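Local coordinates for protein disulphide isomerase (Xylella fastidiosa, PDB 3FK8) that probably works as a thioredoxin-fold thiol-disulphide isomerase, helping to form, break or exchange disulphide bonds in other proteins, at residues K49-Q54 / A58-H63; I69-F74 / D86-G91; Y106-G111 / Y125-K130. One frame throughout, in Å; residues are numbered along the deposited sequence. Where two conformers were deposited one is given.

All three contacts belong to one thioredoxin-like domain. Contact 2 is the most buried, an apolar meeting of two loops at the end of strand 65-70; contacts 1 and 3 are partly buried. Contact 1, alone of the three, has a hydrogen bond between its segments, the backbone bond of a new helical turn, whereas contacts 2 and 3 join through side-chain packing. Contacts 1 and 3 share an apolar layer, where Leu-59 and Ile-60 meet Phe-128. Contacts 2 and 3 reach the same sheet and are tied at the surface by Lys-109, which forms a salt bridge with Asp-90. Contacts 1 and 2 do not touch, lying on opposite sides of the chain's centre.

Contact 1: residues K49-Q54 / A58-H63; sequences KSLRNQ and ALIAKH
Gln-54 and Ala-58, with Leu-51 and Ile-60 beneath them, form the elbow between helix 42-51 and helix 54-63, a local helix-to-helix contact at the periphery of the domain. Its polar part belongs to the backbone. Ala-58 N gives its hydrogen to Gln-54 O across 3.2 Å, an i to i+4 bond of the new helix's first turn. The N-H points fairly straight (156°), but the donor is tilted 31° from the plane of the carbonyl. Ala-58 CB lies 3.6 Å from the same Gln-54 O, so this methyl group sits against the opening turn while the Gln-54 side chain starts off away from it.

On the inner side the contact is greasy. Leu-51 CD2 comes to 4.1 Å from Ile-60 CG1, the two side chains crossing at about a right angle. Leu-51 starts off to one side, and its CD2 end turns in to Ile-60, whose CB points toward the 49-54 segment. Ile-124 of helix 121-132 also packs on Leu-51.

Between the helices Asn-53 is the N-cap: with CG swung between the backbone N and the carbonyl carbon (chi1 79°), its OD1 accepts from Asn-56 N. Thr-57 OG1 lies within hydrogen-bonding reach of Leu-51 O and Asn-53 O, which must share its one proton. At the far end, His-63 ND1 donates to Leu-59 O at 3.0 Å, with the acceptor in the ring plane and the donor on a carbonyl lone pair. That bond fixes the rotation of the imidazole, and the same oxygen also takes His-63 N.

The arrangement is an N-capped helix-to-helix turn, in which helix 42-51, starting near the thioredoxin-type CxxC pattern, is followed at once by helix 54-63, within a thioredoxin-like domain.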
loop_
_atom_site.group_PDB
_atom_site.type_symbol
_atom_site.label_atom_id
_atom_site.label_comp_id
_atom_site.label_asym_id
_atom_site.label_seq_id
_atom_site.Cartn_x
_atom_site.Cartn_y
_atom_site.Cartn_z
ATOM N N LYS A 49 7.449 -1.437 -8.626
ATOM C CA LYS A 49 8.759 -1.209 -9.225
ATOM C C LYS A 49 9.253 0.198 -8.887
ATOM O O LYS A 49 10.425 0.397 -8.553
ATOM C CB LYS A 49 8.662 -1.436 -10.729
ATOM C CG LYS A 49 9.944 -1.199 -11.473
ATOM C CD LYS A 49 9.754 -1.342 -12.950
ATOM C CE LYS A 49 11.142 -1.349 -13.633
ATOM N NZ LYS A 49 11.072 -1.353 -15.134
ATOM N N SER A 50 8.396 1.204 -9.001
ATOM C CA SER A 50 8.793 2.550 -8.633
ATOM C C SER A 50 9.153 2.722 -7.171
ATOM O O SER A 50 10.142 3.383 -6.836
ATOM C CB SER A 50 7.662 3.510 -9.005
ATOM O OG SER A 50 8.100 4.853 -8.842
ATOM N N LEU A 51 8.365 2.124 -6.281
ATOM C CA LEU A 51 8.638 2.228 -4.865
ATOM C C LEU A 51 9.933 1.551 -4.461
ATOM O O LEU A 51 10.473 1.893 -3.424
ATOM C CB LEU A 51 7.460 1.732 -4.009
ATOM C CG LEU A 51 6.196 2.619 -4.122
ATOM C CD1 LEU A 51 5.127 2.038 -3.226
ATOM C CD2 LEU A 51 6.494 4.099 -3.783
ATOM N N ARG A 52 10.408 0.642 -5.320
ATOM C CA ARG A 52 11.658 -0.087 -5.132
ATOM C C ARG A 52 12.887 0.749 -5.446
ATOM O O ARG A 52 13.996 0.394 -4.986
ATOM C CB ARG A 52 11.695 -1.358 -6.001
ATOM C CG ARG A 52 10.914 -2.494 -5.398
ATOM C CD ARG A 52 11.298 -3.837 -5.965
ATOM N NE ARG A 52 10.680 -4.146 -7.244
ATOM C CZ ARG A 52 11.266 -3.960 -8.426
ATOM N NH1 ARG A 52 12.478 -3.423 -8.501
ATOM N NH2 ARG A 52 10.628 -4.294 -9.539
ATOM N N ASN A 53 12.725 1.850 -6.194
ATOM C CA ASN A 53 13.915 2.614 -6.607
ATOM C C ASN A 53 14.568 3.269 -5.384
ATOM O O ASN A 53 14.010 3.286 -4.294
ATOM C CB ASN A 53 13.646 3.536 -7.810
ATOM C CG ASN A 53 12.930 4.837 -7.460
ATOM O OD1 ASN A 53 12.929 5.275 -6.320
ATOM N ND2 ASN A 53 12.359 5.484 -8.476
ATOM N N GLN A 54 15.798 3.758 -5.527
ATOM C CA GLN A 54 16.537 4.237 -4.391
ATOM C C GLN A 54 15.885 5.456 -3.713
ATOM O O GLN A 54 15.763 5.506 -2.492
ATOM C CB GLN A 54 17.981 4.540 -4.830
ATOM C CG GLN A 54 18.911 4.502 -3.688
ATOM C CD GLN A 54 20.364 4.360 -4.079
ATOM O OE1 GLN A 54 20.776 4.631 -5.199
ATOM N NE2 GLN A 54 21.158 3.934 -3.116
ATOM N N ALA A 58 13.915 5.184 0.047
ATOM C CA ALA A 58 14.373 5.949 1.177
ATOM C C ALA A 58 13.231 6.732 1.762
ATOM O O ALA A 58 13.085 6.774 2.983
ATOM C CB ALA A 58 15.513 6.922 0.756
ATOM N N LEU A 59 12.406 7.356 0.909
ATOM C CA LEU A 59 11.228 8.100 1.418
ATOM C C LEU A 59 10.294 7.192 2.215
ATOM O O LEU A 59 9.890 7.531 3.361
ATOM C CB LEU A 59 10.473 8.648 0.247
ATOM C CG LEU A 59 9.190 9.387 0.632
ATOM C CD1 LEU A 59 9.452 10.738 1.279
ATOM C CD2 LEU A 59 8.228 9.579 -0.574
ATOM N N ILE A 60 9.983 6.018 1.646
ATOM C CA ILE A 60 8.985 5.130 2.272
ATOM C C ILE A 60 9.559 4.536 3.570
ATOM O O ILE A 60 8.883 4.500 4.632
ATOM C CB ILE A 60 8.576 3.993 1.296
ATOM C CG1 ILE A 60 7.860 4.556 0.031
ATOM C CG2 ILE A 60 7.659 2.983 1.970
ATOM C CD1 ILE A 60 6.621 5.421 0.301
ATOM N N ALA A 61 10.817 4.091 3.517
ATOM C CA ALA A 61 11.415 3.449 4.695
ATOM C C ALA A 61 11.532 4.432 5.863
ATOM O O ALA A 61 11.331 4.060 7.042
ATOM C CB ALA A 61 12.763 2.791 4.355
ATOM N N LYS A 62 11.862 5.687 5.565
ATOM C CA LYS A 62 11.999 6.662 6.640
ATOM C C LYS A 62 10.667 6.975 7.349
ATOM O O LYS A 62 10.614 7.211 8.578
ATOM C CB LYS A 62 12.602 7.933 6.082
ATOM C CG LYS A 62 12.555 9.128 7.061
ATOM C CD LYS A 62 13.515 10.211 6.617
ATOM C CE LYS A 62 13.706 11.224 7.743
ATOM N NZ LYS A 62 12.406 11.849 8.117
ATOM N N HIS A 63 9.585 6.978 6.558
ATOM C CA HIS A 63 8.319 7.500 7.056
ATOM C C HIS A 63 7.246 6.512 7.405
ATOM O O HIS A 63 6.350 6.882 8.175
ATOM C CB HIS A 63 7.757 8.488 6.058
ATOM C CG HIS A 63 8.548 9.731 5.998
ATOM N ND1 HIS A 63 9.466 9.957 5.006
ATOM C CD2 HIS A 63 8.622 10.788 6.841
ATOM C CE1 HIS A 63 10.063 11.117 5.224
ATOM N NE2 HIS A 63 9.554 11.646 6.315
#

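Contact 2: residues I69-F74 / D86-G91; sequences IDVGNF and DPIQDG
Val-71 and Phe-74 both reach across to Ile-88, and the segment carrying them starts as the end of an edge strand. Ile-69 is still in the sheet, with backbone bonds to Val-35 and Gly-37 of strand 32-37. Asp-70 closes the strand and turns the chain: its OD1 accepts from Gly-72 N at 2.9 Å, the donor standing well above the carboxylate plane, which makes an Asx turn. OD2 of the same carboxylate is held by a salt bridge to Arg-76.

Val-71 points at the other segment, and its CG1 stops 4.2 Å from Ile-88 CD1. This is the end of the sheet where a thioredoxin-like domain carries its CxxC motif; the Val-71 side chain lies near that pattern, Cys-41 and Cys-44, without touching it. Gly-72, at positive phi, continues the turn, and its O accepts from Trp-40 NE1. Asn-73 is the centre of an inverse gamma turn that brings the chain round to Phe-74.

Phe-74 starts off to one side, yet its ring swings back until CD1 is 4.1 Å from Ile-88 CD1, which meets the ring at its edge, near its plane. One methyl group thus serves both partners. Ile-88 gets it there with CG1 between backbone N and carbonyl carbon (chi1 72°) and an extended outer bond (chi2 -179°), while Phe-36 and Leu-78 also pack on Ile-88.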
loop_
_atom_site.group_PDB
_atom_site.type_symbol
_atom_site.label_atom_id
_atom_site.label_comp_id
_atom_site.label_asym_id
_atom_site.label_seq_id
_atom_site.Cartn_x
_atom_site.Cartn_y
_atom_site.Cartn_z
ATOM N N ILE A 69 -1.086 -6.089 0.685
ATOM C CA ILE A 69 -2.220 -6.985 0.871
ATOM C C ILE A 69 -2.722 -7.443 -0.508
ATOM O O ILE A 69 -3.196 -6.623 -1.321
ATOM C CB ILE A 69 -3.383 -6.295 1.646
ATOM C CG1 ILE A 69 -2.837 -5.903 3.020
ATOM C CG2 ILE A 69 -4.541 -7.201 1.767
ATOM C CD1 ILE A 69 -3.406 -4.714 3.596
ATOM N N ASP A 70 -2.585 -8.738 -0.779
ATOM C CA ASP A 70 -3.108 -9.344 -1.996
ATOM C C ASP A 70 -4.631 -9.388 -1.978
ATOM O O ASP A 70 -5.215 -9.922 -1.057
ATOM C CB ASP A 70 -2.573 -10.779 -2.076
ATOM C CG ASP A 70 -3.076 -11.498 -3.314
ATOM O OD1 ASP A 70 -3.245 -10.866 -4.353
ATOM O OD2 ASP A 70 -3.252 -12.728 -3.222
ATOM N N VAL A 71 -5.260 -8.854 -3.027
ATOM C CA VAL A 71 -6.705 -8.968 -3.154
ATOM C C VAL A 71 -7.089 -9.940 -4.243
ATOM O O VAL A 71 -8.282 -10.121 -4.495
ATOM C CB VAL A 71 -7.441 -7.626 -3.307
ATOM C CG1 VAL A 71 -7.212 -6.752 -2.047
ATOM C CG2 VAL A 71 -7.069 -6.893 -4.579
ATOM N N GLY A 72 -6.125 -10.634 -4.837
ATOM C CA GLY A 72 -6.450 -11.646 -5.855
ATOM C C GLY A 72 -7.215 -11.029 -7.011
ATOM O O GLY A 72 -7.026 -9.861 -7.360
ATOM N N ASN A 73 -8.140 -11.820 -7.558
ATOM C CA ASN A 73 -9.056 -11.300 -8.605
ATOM C C ASN A 73 -10.248 -10.635 -7.946
ATOM O O ASN A 73 -11.379 -11.056 -8.123
ATOM C CB ASN A 73 -9.491 -12.424 -9.561
ATOM C CG ASN A 73 -8.340 -12.927 -10.386
ATOM O OD1 ASN A 73 -8.015 -14.115 -10.368
ATOM N ND2 ASN A 73 -7.691 -12.021 -11.082
ATOM N N PHE A 74 -9.975 -9.610 -7.140
ATOM C CA PHE A 74 -11.009 -9.043 -6.287
ATOM C C PHE A 74 -11.756 -10.147 -5.526
ATOM O O PHE A 74 -12.996 -10.115 -5.420
ATOM C CB PHE A 74 -11.976 -8.120 -7.056
ATOM C CG PHE A 74 -11.278 -6.970 -7.693
ATOM C CD1 PHE A 74 -10.959 -5.854 -6.911
ATOM C CD2 PHE A 74 -10.951 -6.972 -9.049
ATOM C CE1 PHE A 74 -10.303 -4.775 -7.473
ATOM C CE2 PHE A 74 -10.296 -5.859 -9.590
ATOM C CZ PHE A 74 -9.984 -4.777 -8.792
ATOM N N ASP A 86 -12.769 0.428 2.461
ATOM C CA ASP A 86 -12.999 0.032 1.060
ATOM C C ASP A 86 -12.069 0.669 0.058
ATOM O O ASP A 86 -12.557 1.111 -0.975
ATOM C CB ASP A 86 -14.447 0.292 0.659
ATOM C CG ASP A 86 -15.420 -0.517 1.461
ATOM O OD1 ASP A 86 -15.335 -1.765 1.426
ATOM O OD2 ASP A 86 -16.307 0.103 2.093
ATOM N N PRO A 87 -10.762 0.700 0.310
ATOM C CA PRO A 87 -9.865 1.407 -0.601
ATOM C C PRO A 87 -9.921 0.855 -2.041
ATOM O O PRO A 87 -9.664 1.597 -2.973
ATOM C CB PRO A 87 -8.473 1.123 0.015
ATOM C CG PRO A 87 -8.668 -0.099 0.845
ATOM C CD PRO A 87 -10.002 0.084 1.420
ATOM N N ILE A 88 -10.194 -0.437 -2.214
ATOM C CA ILE A 88 -10.103 -1.043 -3.544
ATOM C C ILE A 88 -11.326 -0.815 -4.387
ATOM O O ILE A 88 -11.315 -1.113 -5.573
ATOM C CB ILE A 88 -9.832 -2.566 -3.494
ATOM C CG1 ILE A 88 -11.060 -3.360 -3.013
ATOM C CG2 ILE A 88 -8.586 -2.806 -2.675
ATOM C CD1 ILE A 88 -10.823 -4.851 -2.929
ATOM N N GLN A 89 -12.406 -0.313 -3.799
ATOM C CA GLN A 89 -13.639 -0.230 -4.614
ATOM C C GLN A 89 -13.520 0.803 -5.733
ATOM O O GLN A 89 -14.228 0.765 -6.715
ATOM C CB GLN A 89 -14.890 -0.145 -3.705
ATOM C CG GLN A 89 -15.156 -1.473 -2.905
ATOM C CD GLN A 89 -16.480 -1.545 -2.123
ATOM O OE1 GLN A 89 -17.206 -0.559 -1.979
ATOM N NE2 GLN A 89 -16.768 -2.737 -1.581
ATOM N N ASP A 90 -12.533 1.643 -5.600
ATOM C CA ASP A 90 -12.273 2.677 -6.455
ATOM C C ASP A 90 -11.095 2.365 -7.426
ATOM O O ASP A 90 -10.663 3.251 -8.167
ATOM C CB ASP A 90 -12.074 3.922 -5.546
ATOM C CG ASP A 90 -13.350 4.289 -4.767
ATOM O OD1 ASP A 90 -14.405 4.511 -5.399
ATOM O OD2 ASP A 90 -13.329 4.339 -3.518
ATOM N N GLY A 91 -10.616 1.094 -7.418
ATOM C CA GLY A 91 -9.542 0.554 -8.257
ATOM C C GLY A 91 -8.300 0.154 -7.451
ATOM O O GLY A 91 -8.112 0.639 -6.333
#

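Contact 3: residues Y106-G111 / Y125-K130; sequences YTTKGG and YDFFAK
The backbones of Thr-108 and Phe-127 stay well apart, CA to CA 10.9 Å, so the end of strand 104-107 and helix 121-132 meet through side chains alone. Phe-127 does most of the bridging. Its CG lies anti to the backbone N (chi1 178°), which sends the ring out from the helix until CZ rests against both Tyr-106 and Thr-108. Thr-108 CG2 touches CZ of Phe-127 at 3.7 Å, arriving near the ring plane: an approach to the edge, not a CH-pi contact over the face.

Tyr-106 points toward the helix as well. Phe-127 CZ meets the edge of the tyrosine ring, 4.0 Å from Tyr-106 CE2 and 3.8 Å from Tyr-106 OH. The hydroxyl oxygen is equally close to Phe-127 CE1, at 3.8 Å, and approaches that ring obliquely. Phe-127 CZ thus meets the tyrosine at its edge, and the pair is not a stack. The other branch of Thr-108 faces a different neighbour, since OG1 accepts from Val-95 N and holds the CG2 methyl turned to the phenylalanine.

Behind this contact Phe-127 CD2 sits over the centre of the Phe-128 ring, 3.6 Å above its plane. Phe-128 in turn packs on Leu-47 and Leu-51 of helix 42-51 and on Leu-59 and Ile-60 of helix 54-63, while Tyr-106 and Thr-108 pair by backbone bonds with strand 94-98, so the C-terminal helix lies between the sheet's edge strand and those two helices.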
loop_
_atom_site.group_PDB
_atom_site.type_symbol
_atom_site.label_atom_id
_atom_site.label_comp_id
_atom_site.label_asym_id
_atom_site.label_seq_id
_atom_site.Cartn_x
_atom_site.Cartn_y
_atom_site.Cartn_z
ATOM N N TYR A 106 -5.972 8.315 5.925
ATOM C CA TYR A 106 -6.223 8.627 4.531
ATOM C C TYR A 106 -6.398 7.327 3.784
ATOM O O TYR A 106 -5.726 6.354 4.094
ATOM C CB TYR A 106 -5.051 9.425 3.947
ATOM C CG TYR A 106 -5.111 9.631 2.431
ATOM C CD1 TYR A 106 -6.127 10.399 1.813
ATOM C CD2 TYR A 106 -4.167 9.033 1.615
ATOM C CE1 TYR A 106 -6.159 10.579 0.413
ATOM C CE2 TYR A 106 -4.208 9.209 0.228
ATOM C CZ TYR A 106 -5.181 9.954 -0.365
ATOM O OH TYR A 106 -5.141 10.082 -1.748
ATOM N N THR A 107 -7.313 7.317 2.832
ATOM C CA THR A 107 -7.501 6.207 1.936
ATOM C C THR A 107 -7.610 6.773 0.496
ATOM O O THR A 107 -8.169 7.857 0.288
ATOM C CB THR A 107 -8.784 5.424 2.362
ATOM O OG1 THR A 107 -8.610 4.803 3.657
ATOM C CG2 THR A 107 -9.124 4.381 1.379
ATOM N N THR A 108 -7.164 6.033 -0.497
ATOM C CA THR A 108 -7.400 6.462 -1.894
ATOM C C THR A 108 -8.790 6.040 -2.260
ATOM O O THR A 108 -9.036 4.885 -2.349
ATOM C CB THR A 108 -6.379 5.894 -2.824
ATOM O OG1 THR A 108 -6.258 4.481 -2.593
ATOM C CG2 THR A 108 -5.022 6.551 -2.549
ATOM N N LYS A 109 -9.712 6.990 -2.425
ATOM C CA LYS A 109 -11.095 6.685 -2.735
ATOM C C LYS A 109 -11.494 7.123 -4.146
ATOM O O LYS A 109 -12.676 7.136 -4.454
ATOM C CB LYS A 109 -12.010 7.331 -1.681
ATOM C CG LYS A 109 -11.948 6.589 -0.369
ATOM C CD LYS A 109 -12.172 5.096 -0.591
ATOM C CE LYS A 109 -13.668 4.788 -0.631
ATOM N NZ LYS A 109 -13.945 3.398 -1.082
ATOM N N GLY A 110 -10.547 7.575 -4.980
ATOM C CA GLY A 110 -10.850 8.064 -6.328
ATOM C C GLY A 110 -9.936 7.467 -7.321
ATOM O O GLY A 110 -9.716 8.045 -8.375
ATOM N N GLY A 111 -9.379 6.284 -6.994
ATOM C CA GLY A 111 -8.528 5.628 -7.963
ATOM C C GLY A 111 -7.286 6.451 -8.244
ATOM O O GLY A 111 -6.715 6.373 -9.331
ATOM N N TYR A 125 6.726 9.572 -6.292
ATOM C CA TYR A 125 7.390 10.210 -5.182
ATOM C C TYR A 125 6.522 11.323 -4.592
ATOM O O TYR A 125 6.312 11.367 -3.374
ATOM C CB TYR A 125 8.756 10.759 -5.628
ATOM C CG TYR A 125 9.459 11.477 -4.491
ATOM C CD1 TYR A 125 10.274 10.776 -3.604
ATOM C CD2 TYR A 125 9.254 12.849 -4.261
ATOM C CE1 TYR A 125 10.919 11.436 -2.527
ATOM C CE2 TYR A 125 9.864 13.505 -3.212
ATOM C CZ TYR A 125 10.692 12.795 -2.336
ATOM O OH TYR A 125 11.327 13.437 -1.289
ATOM N N ASP A 126 5.987 12.193 -5.451
ATOM C CA ASP A 126 5.252 13.361 -4.957
ATOM C C ASP A 126 4.002 12.898 -4.190
ATOM O O ASP A 126 3.594 13.520 -3.184
ATOM C CB ASP A 126 4.846 14.288 -6.092
ATOM C CG ASP A 126 6.011 15.076 -6.664
ATOM O OD1 ASP A 126 7.089 15.106 -6.036
ATOM O OD2 ASP A 126 5.811 15.610 -7.762
ATOM N N PHE A 127 3.344 11.854 -4.694
ATOM C CA PHE A 127 2.131 11.351 -4.045
ATOM C C PHE A 127 2.453 10.947 -2.596
ATOM O O PHE A 127 1.752 11.329 -1.640
ATOM C CB PHE A 127 1.589 10.148 -4.830
ATOM C CG PHE A 127 0.367 9.547 -4.185
ATOM C CD1 PHE A 127 -0.888 10.001 -4.538
ATOM C CD2 PHE A 127 0.492 8.566 -3.206
ATOM C CE1 PHE A 127 -2.031 9.483 -3.906
ATOM C CE2 PHE A 127 -0.656 8.027 -2.565
ATOM C CZ PHE A 127 -1.876 8.482 -2.926
ATOM N N PHE A 128 3.488 10.149 -2.395
ATOM C CA PHE A 128 3.818 9.687 -1.056
ATOM C C PHE A 128 4.459 10.766 -0.187
ATOM O O PHE A 128 4.192 10.871 1.004
ATOM C CB PHE A 128 4.665 8.392 -1.137
ATOM C CG PHE A 128 3.866 7.215 -1.622
ATOM C CD1 PHE A 128 3.014 6.538 -0.709
ATOM C CD2 PHE A 128 3.824 6.848 -2.950
ATOM C CE1 PHE A 128 2.220 5.486 -1.133
ATOM C CE2 PHE A 128 3.003 5.827 -3.378
ATOM C CZ PHE A 128 2.195 5.145 -2.474
ATOM N N ALA A 129 5.222 11.651 -0.822
ATOM C CA ALA A 129 5.839 12.779 -0.106
ATOM C C ALA A 129 4.768 13.695 0.483
ATOM O O ALA A 129 4.939 14.186 1.618
ATOM C CB ALA A 129 6.777 13.564 -1.026
ATOM N N LYS A 130 3.677 13.961 -0.248
ATOM C CA LYS A 130 2.591 14.795 0.263
ATOM C C LYS A 130 2.054 14.250 1.576
ATOM O O LYS A 130 1.722 15.021 2.481
ATOM C CB LYS A 130 1.470 14.926 -0.762
ATOM C CG LYS A 130 0.444 15.999 -0.428
ATOM C CD LYS A 130 0.297 16.948 -1.586
ATOM C CE LYS A 130 -0.268 16.223 -2.796
ATOM N NZ LYS A 130 0.626 15.151 -3.325
#